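Hypothetical protein (Legionella pneumophila subsp. pneumophila, PDB 4KH9) is of unknown function but binds calcium ions and belongs to the three-domain DUF4785 family. Local coordinates at residues K215-S218 with N219-E222; E51-S54 with L55-Q59. All blocks are in the same frame, centred on the assembly; numbering follows the deposited sequence.

In the fold
Both interactions are local contacts within one continuous piece of chain, each partly buried. They lie in different domains, with nearest atoms about 18 Å apart. Interaction 1 reverses the chain at the tip of a beta hairpin in the central, E-set-like domain, between strands 208-217 and 220-226. Interaction 2 turns it from strand 48-54 into helix 55-60 in the N-terminal domain. In interaction 1 two backbone N-H groups share one carbonyl oxygen at a beta bulge, and a lysine chain lies over a phenylalanine ring. In interaction 2 the polar bonds centre on a capping box, joined by a helical bond and a water. There the buried side chains are Ile53 and Leu58; in interaction 1 they are Val220 and Phe221.

Interaction 1: residues K215-S218 with N219-E222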
ATOM      1  N   LYS A 215      11.771  19.797   2.373  1.00 33.00           N
ATOM      2  CA  LYS A 215      12.936  19.290   3.069  1.00 32.48           C
ATOM      3  C   LYS A 215      12.816  19.647   4.553  1.00 39.50           C
ATOM      4  O   LYS A 215      12.710  20.833   4.903  1.00 38.89           O
ATOM      5  CB  LYS A 215      14.211  19.880   2.438  1.00 34.20           C
ATOM      6  CG  LYS A 215      15.479  19.149   2.875  1.00 37.34           C
ATOM      7  CD  LYS A 215      16.633  19.482   1.972  1.00 39.44           C
ATOM      8  CE  LYS A 215      17.916  18.868   2.485  1.00 40.54           C
ATOM      9  NZ  LYS A 215      19.043  19.086   1.526  1.00 36.12           N
ATOM     10  N   LEU A 216      12.811  18.638   5.427  1.00 39.69           N
ATOM     11  CA  LEU A 216      12.684  18.863   6.878  1.00 42.13           C
ATOM     12  C   LEU A 216      14.080  18.879   7.545  1.00 48.24           C
ATOM     13  O   LEU A 216      14.347  19.722   8.401  1.00 50.07           O
ATOM     14  CB  LEU A 216      11.774  17.797   7.502  1.00 42.71           C
ATOM     15  CG  LEU A 216      11.468  17.919   9.001  1.00 50.71           C
ATOM     16  CD1 LEU A 216      10.461  19.047   9.283  1.00 52.42           C
ATOM     17  CD2 LEU A 216      10.938  16.606   9.563  1.00 52.72           C
ATOM     18  N   LYS A 217      14.953  17.952   7.126  1.00 44.82           N
ATOM     19  CA  LYS A 217      16.341  17.752   7.568  1.00 43.90           C
ATOM     20  C   LYS A 217      17.189  17.445   6.359  1.00 43.79           C
ATOM     21  O   LYS A 217      16.635  17.210   5.292  1.00 41.81           O
ATOM     22  CB  LYS A 217      16.440  16.589   8.592  1.00 46.42           C
ATOM     23  CG  LYS A 217      15.752  16.827   9.929  1.00 59.88           C
ATOM     24  CD  LYS A 217      15.817  15.606  10.860  1.00 68.85           C
ATOM     25  CE  LYS A 217      17.210  15.062  11.179  1.00 79.39           C
ATOM     26  NZ  LYS A 217      18.131  16.085  11.749  1.00 86.64           N
ATOM     27  N   SER A 218      18.523  17.378   6.512  1.00 40.55           N
ATOM     28  CA  SER A 218      19.410  17.021   5.402  1.00 38.76           C
ATOM     29  C   SER A 218      19.001  15.660   4.779  1.00 38.97           C
ATOM     30  O   SER A 218      19.100  15.502   3.563  1.00 38.12           O
ATOM     31  CB  SER A 218      20.862  16.974   5.864  1.00 41.91           C
ATOM     32  OG  SER A 218      21.069  15.963   6.841  1.00 48.66           O
ATOM     33  N   ASN A 219      18.496  14.713   5.601  1.00 32.66           N
ATOM     34  CA  ASN A 219      18.125  13.379   5.131  1.00 33.08           C
ATOM     35  C   ASN A 219      16.613  13.061   5.287  1.00 37.61           C
ATOM     36  O   ASN A 219      16.234  11.903   5.133  1.00 38.93           O
ATOM     37  CB  ASN A 219      18.941  12.322   5.909  1.00 32.51           C
ATOM     38  CG  ASN A 219      18.551  12.234   7.374  1.00 51.60           C
ATOM     39  OD1 ASN A 219      18.303  13.245   8.054  1.00 41.58           O
ATOM     40  ND2 ASN A 219      18.375  11.022   7.858  1.00 42.80           N
ATOM     41  N   VAL A 220      15.772  14.043   5.659  1.00 32.77           N
ATOM     42  CA  VAL A 220      14.339  13.802   5.870  1.00 31.17           C
ATOM     43  C   VAL A 220      13.501  14.790   5.033  1.00 35.53           C
ATOM     44  O   VAL A 220      13.751  16.010   5.038  1.00 35.73           O
ATOM     45  CB  VAL A 220      13.968  13.896   7.382  1.00 35.10           C
ATOM     46  CG1 VAL A 220      12.484  13.626   7.618  1.00 34.39           C
ATOM     47  CG2 VAL A 220      14.828  12.957   8.239  1.00 35.35           C
ATOM     48  N   PHE A 221      12.475  14.244   4.369  1.00 31.24           N
ATOM     49  CA  PHE A 221      11.504  14.977   3.562  1.00 31.50           C
ATOM     50  C   PHE A 221      10.105  14.657   4.004  1.00 32.34           C
ATOM     51  O   PHE A 221       9.812  13.518   4.363  1.00 28.23           O
ATOM     52  CB  PHE A 221      11.646  14.638   2.058  1.00 33.61           C
ATOM     53  CG  PHE A 221      12.746  15.412   1.364  1.00 36.79           C
ATOM     54  CD1 PHE A 221      14.085  15.071   1.544  1.00 41.58           C
ATOM     55  CD2 PHE A 221      12.447  16.490   0.547  1.00 39.23           C
ATOM     56  CE1 PHE A 221      15.102  15.808   0.922  1.00 42.18           C
ATOM     57  CE2 PHE A 221      13.461  17.205  -0.093  1.00 42.32           C
ATOM     58  CZ  PHE A 221      14.781  16.866   0.107  1.00 40.34           C
ATOM     59  N   GLU A 222       9.223  15.661   3.919  1.00 29.31           N
ATOM     60  CA  GLU A 222       7.791  15.475   4.129  1.00 30.17           C
ATOM     61  C   GLU A 222       7.085  15.742   2.825  1.00 33.59           C
ATOM     62  O   GLU A 222       7.507  16.612   2.073  1.00 34.13           O
ATOM     63  CB  GLU A 222       7.261  16.381   5.244  1.00 33.22           C
ATOM     64  CG  GLU A 222       7.708  15.958   6.633  1.00 47.48           C
ATOM     65  CD  GLU A 222       7.264  16.888   7.744  1.00 79.41           C
ATOM     66  OE1 GLU A 222       7.442  18.120   7.595  1.00 82.11           O
ATOM     67  OE2 GLU A 222       6.803  16.379   8.791  1.00 77.03           O
TER
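Leu216 and Lys217 both direct their backbone N-H groups at Val220 O, which makes a classic beta bulge. The bond from Leu216 N to Val220 O is 2.8 Å. The one from Lys217 N to Val220 O is 3.1 Å and nearly straight, at 175°. Both donors come from the same face of the carbonyl plane. A weak return bond runs from Val220 N to Lys217 O.

The aromatic contact is on the other side of the strand pair from Val220. Lys215 CA sits over one face of the Phe221 ring, 4.0 Å from its centroid, a CH-pi contact. With chi1 at -166°, Lys215 swings CG away from its own N, and the extended chain passes over the ring, with CG 3.7 Å from Phe221 CZ. Its amine, NZ, forms a salt bridge with Asp193 and hydrogen bonds to Val194 O and Asn195 OD1.

Apolar contacts flank the bulge. Leu216 CD2 lies 3.9 Å from Val220 CG1, the two side chains side by side. Lys217 CB packs alongside Val220 CB.

This is the turn of the hairpin formed by strands 208-217 and 220-226. Strand 178-186 pairs with the second strand, and its Thr182 and Ser184 touch Val220. Ser218 and Asn219 tie the turn to Tyr192 and Leu185.

Interaction 2: residues E51-S54 with L55-Q59; sequences ERIS and LEQLQ
Ser54 and Gln57 face each other across the start of the helix and exchange bonds as a capping box. Ser54 is the N-cap. Its OG accepts from Gln57 N at 3.1 Å, and OG lies between the backbone N and the carbonyl carbon, which turns it to the first helical turn. Gln57 answers with its side chain. With CG anti to the carbonyl carbon and the chain extended beyond it (chi2 173°), the side chain carries its amide back to the end of the strand. There Gln57 OE1 accepts from Ser54 N at 2.9 Å, with an N-H...O angle of 156°. The donor is tilted 23° from the plane of the amide carbonyl.

The side chains of Gln57 and Ile53 cross at a slant, with Gln57 OE1 3.4 Å from Ile53 CB. The other end of the amide is held through water: Gln57 NE2 donates to a water that in turn donates to Arg52 O. The amide is thus gripped at both its oxygen and its nitrogen.

The first helical bond runs from Leu58 N to Ser54 O at 3.1 Å. Leu58 and Ile53 meet at about a right angle, with Ile53 CD1 against Leu58 CG at 3.5 Å. This is the apolar part of the junction.

Strand 48-54 is an outer strand of its antiparallel sheet and pairs with strand 150-156, whose Tyr151 touches Leu55 and Leu58. Val62 of strand 62-65 meets Ile53 and Gln57. Leu138 and Ser140 of strand 135-140 pack on Leu58, so the short helix links strands of two sheets.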
ATOM      1  N   GLU A  51      13.819   0.476 -10.958  1.00 30.40           N
ATOM      2  CA  GLU A  51      13.592   1.462 -12.009  1.00 30.47           C
ATOM      3  C   GLU A  51      13.235   0.805 -13.324  1.00 35.26           C
ATOM      4  O   GLU A  51      13.629  -0.331 -13.595  1.00 33.15           O
ATOM      5  CB  GLU A  51      14.790   2.394 -12.226  1.00 32.74           C
ATOM      6  CG  GLU A  51      16.076   1.725 -12.724  1.00 37.01           C
ATOM      7  CD  GLU A  51      17.212   2.701 -12.955  1.00 50.11           C
ATOM      8  OE1 GLU A  51      16.945   3.918 -13.074  1.00 47.76           O
ATOM      9  OE2 GLU A  51      18.369   2.241 -13.063  1.00 51.48           O
ATOM     10  N   ARG A  52      12.509   1.562 -14.153  1.00 32.17           N
ATOM     11  CA  ARG A  52      12.148   1.177 -15.502  1.00 33.13           C
ATOM     12  C   ARG A  52      13.193   1.737 -16.396  1.00 35.66           C
ATOM     13  O   ARG A  52      13.562   2.890 -16.244  1.00 36.35           O
ATOM     14  CB  ARG A  52      10.741   1.702 -15.872  1.00 38.35           C
ATOM     15  CG  ARG A  52       9.644   1.133 -14.997  1.00 54.04           C
ATOM     16  CD  ARG A  52       8.274   1.388 -15.566  1.00 74.93           C
ATOM     17  NE  ARG A  52       7.309   0.439 -15.011  1.00 94.54           N
ATOM     18  CZ  ARG A  52       6.059   0.301 -15.440  1.00114.03           C
ATOM     19  NH1 ARG A  52       5.603   1.057 -16.433  1.00105.52           N
ATOM     20  NH2 ARG A  52       5.255  -0.593 -14.881  1.00100.58           N
ATOM     21  N   ILE A  53      13.705   0.936 -17.299  1.00 32.09           N
ATOM     22  CA  ILE A  53      14.733   1.353 -18.239  1.00 31.79           C
ATOM     23  C   ILE A  53      14.322   0.922 -19.659  1.00 35.56           C
ATOM     24  O   ILE A  53      13.604  -0.064 -19.825  1.00 35.77           O
ATOM     25  CB  ILE A  53      16.155   0.814 -17.877  1.00 34.94           C
ATOM     26  CG1 ILE A  53      16.245  -0.702 -18.055  1.00 36.05           C
ATOM     27  CG2 ILE A  53      16.625   1.250 -16.472  1.00 36.73           C
ATOM     28  CD1 ILE A  53      17.486  -1.132 -18.468  1.00 50.07           C
ATOM     29  N   SER A  54      14.800   1.641 -20.666  1.00 30.66           N
ATOM     30  CA  SER A  54      14.500   1.298 -22.044  1.00 29.20           C
ATOM     31  C   SER A  54      15.629   0.516 -22.651  1.00 33.27           C
ATOM     32  O   SER A  54      16.740   0.523 -22.130  1.00 33.95           O
ATOM     33  CB  SER A  54      14.247   2.565 -22.858  1.00 26.38           C
ATOM     34  OG  SER A  54      15.456   3.289 -23.004  1.00 33.51           O
ATOM     35  N   LEU A  55      15.362  -0.114 -23.791  1.00 30.70           N
ATOM     36  CA  LEU A  55      16.361  -0.812 -24.579  1.00 30.58           C
ATOM     37  C   LEU A  55      17.451   0.195 -25.047  1.00 35.89           C
ATOM     38  O   LEU A  55      18.622  -0.143 -25.031  1.00 36.91           O
ATOM     39  CB  LEU A  55      15.654  -1.489 -25.760  1.00 30.33           C
ATOM     40  CG  LEU A  55      16.479  -2.402 -26.640  1.00 35.03           C
ATOM     41  CD1 LEU A  55      17.106  -3.581 -25.841  1.00 33.83           C
ATOM     42  CD2 LEU A  55      15.646  -2.905 -27.788  1.00 35.59           C
ATOM     43  N   GLU A  56      17.068   1.462 -25.342  1.00 33.56           N
ATOM     44  CA  GLU A  56      18.004   2.536 -25.722  1.00 33.72           C
ATOM     45  C   GLU A  56      18.985   2.833 -24.570  1.00 36.37           C
ATOM     46  O   GLU A  56      20.144   3.117 -24.822  1.00 38.69           O
ATOM     47  CB  GLU A  56      17.260   3.838 -26.132  1.00 35.05           C
ATOM     48  CG  GLU A  56      16.489   3.768 -27.451  1.00 39.79           C
ATOM     49  CD  GLU A  56      15.155   3.038 -27.427  1.00 48.53           C
ATOM     50  OE1 GLU A  56      14.697   2.638 -26.335  1.00 34.89           O
ATOM     51  OE2 GLU A  56      14.554   2.880 -28.513  1.00 46.51           O
ATOM     52  N   GLN A  57      18.520   2.801 -23.325  1.00 30.61           N
ATOM     53  CA  GLN A  57      19.395   3.015 -22.172  1.00 29.32           C
ATOM     54  C   GLN A  57      20.351   1.811 -22.006  1.00 34.16           C
ATOM     55  O   GLN A  57      21.535   2.013 -21.733  1.00 34.51           O
ATOM     56  CB  GLN A  57      18.569   3.250 -20.896  1.00 29.90           C
ATOM     57  CG  GLN A  57      17.810   4.604 -20.912  1.00 37.03           C
ATOM     58  CD  GLN A  57      16.867   4.788 -19.750  1.00 48.45           C
ATOM     59  OE1 GLN A  57      16.154   3.884 -19.353  1.00 35.80           O
ATOM     60  NE2 GLN A  57      16.771   5.995 -19.232  1.00 49.87           N
ATOM     61  N   LEU A  58      19.846   0.582 -22.191  1.00 32.14           N
ATOM     62  CA  LEU A  58      20.652  -0.643 -22.118  1.00 33.85           C
ATOM     63  C   LEU A  58      21.763  -0.647 -23.130  1.00 39.05           C
ATOM     64  O   LEU A  58      22.820  -1.167 -22.838  1.00 40.93           O
ATOM     65  CB  LEU A  58      19.813  -1.912 -22.345  1.00 34.99           C
ATOM     66  CG  LEU A  58      19.190  -2.630 -21.173  1.00 40.40           C
ATOM     67  CD1 LEU A  58      18.387  -3.855 -21.682  1.00 40.55           C
ATOM     68  CD2 LEU A  58      20.256  -3.094 -20.113  1.00 39.69           C
ATOM     69  N   GLN A  59      21.517  -0.107 -24.333  1.00 36.10           N
ATOM     70  CA  GLN A  59      22.512  -0.054 -25.394  1.00 37.83           C
ATOM     71  C   GLN A  59      23.672   0.852 -24.967  1.00 43.95           C
ATOM     72  O   GLN A  59      24.830   0.506 -25.162  1.00 44.10           O
ATOM     73  CB  GLN A  59      21.859   0.445 -26.698  1.00 39.93           C
ATOM     74  CG  GLN A  59      22.753   0.247 -27.929  1.00 48.31           C
ATOM     75  CD  GLN A  59      22.238   0.961 -29.160  1.00 69.25           C
ATOM     76  OE1 GLN A  59      21.323   1.806 -29.115  1.00 63.12           O
ATOM     77  NE2 GLN A  59      22.852   0.662 -30.290  1.00 60.98           N
TER
HETATM   78  O   HOH W   1      14.947   5.651 -17.149  1.00 49.70           O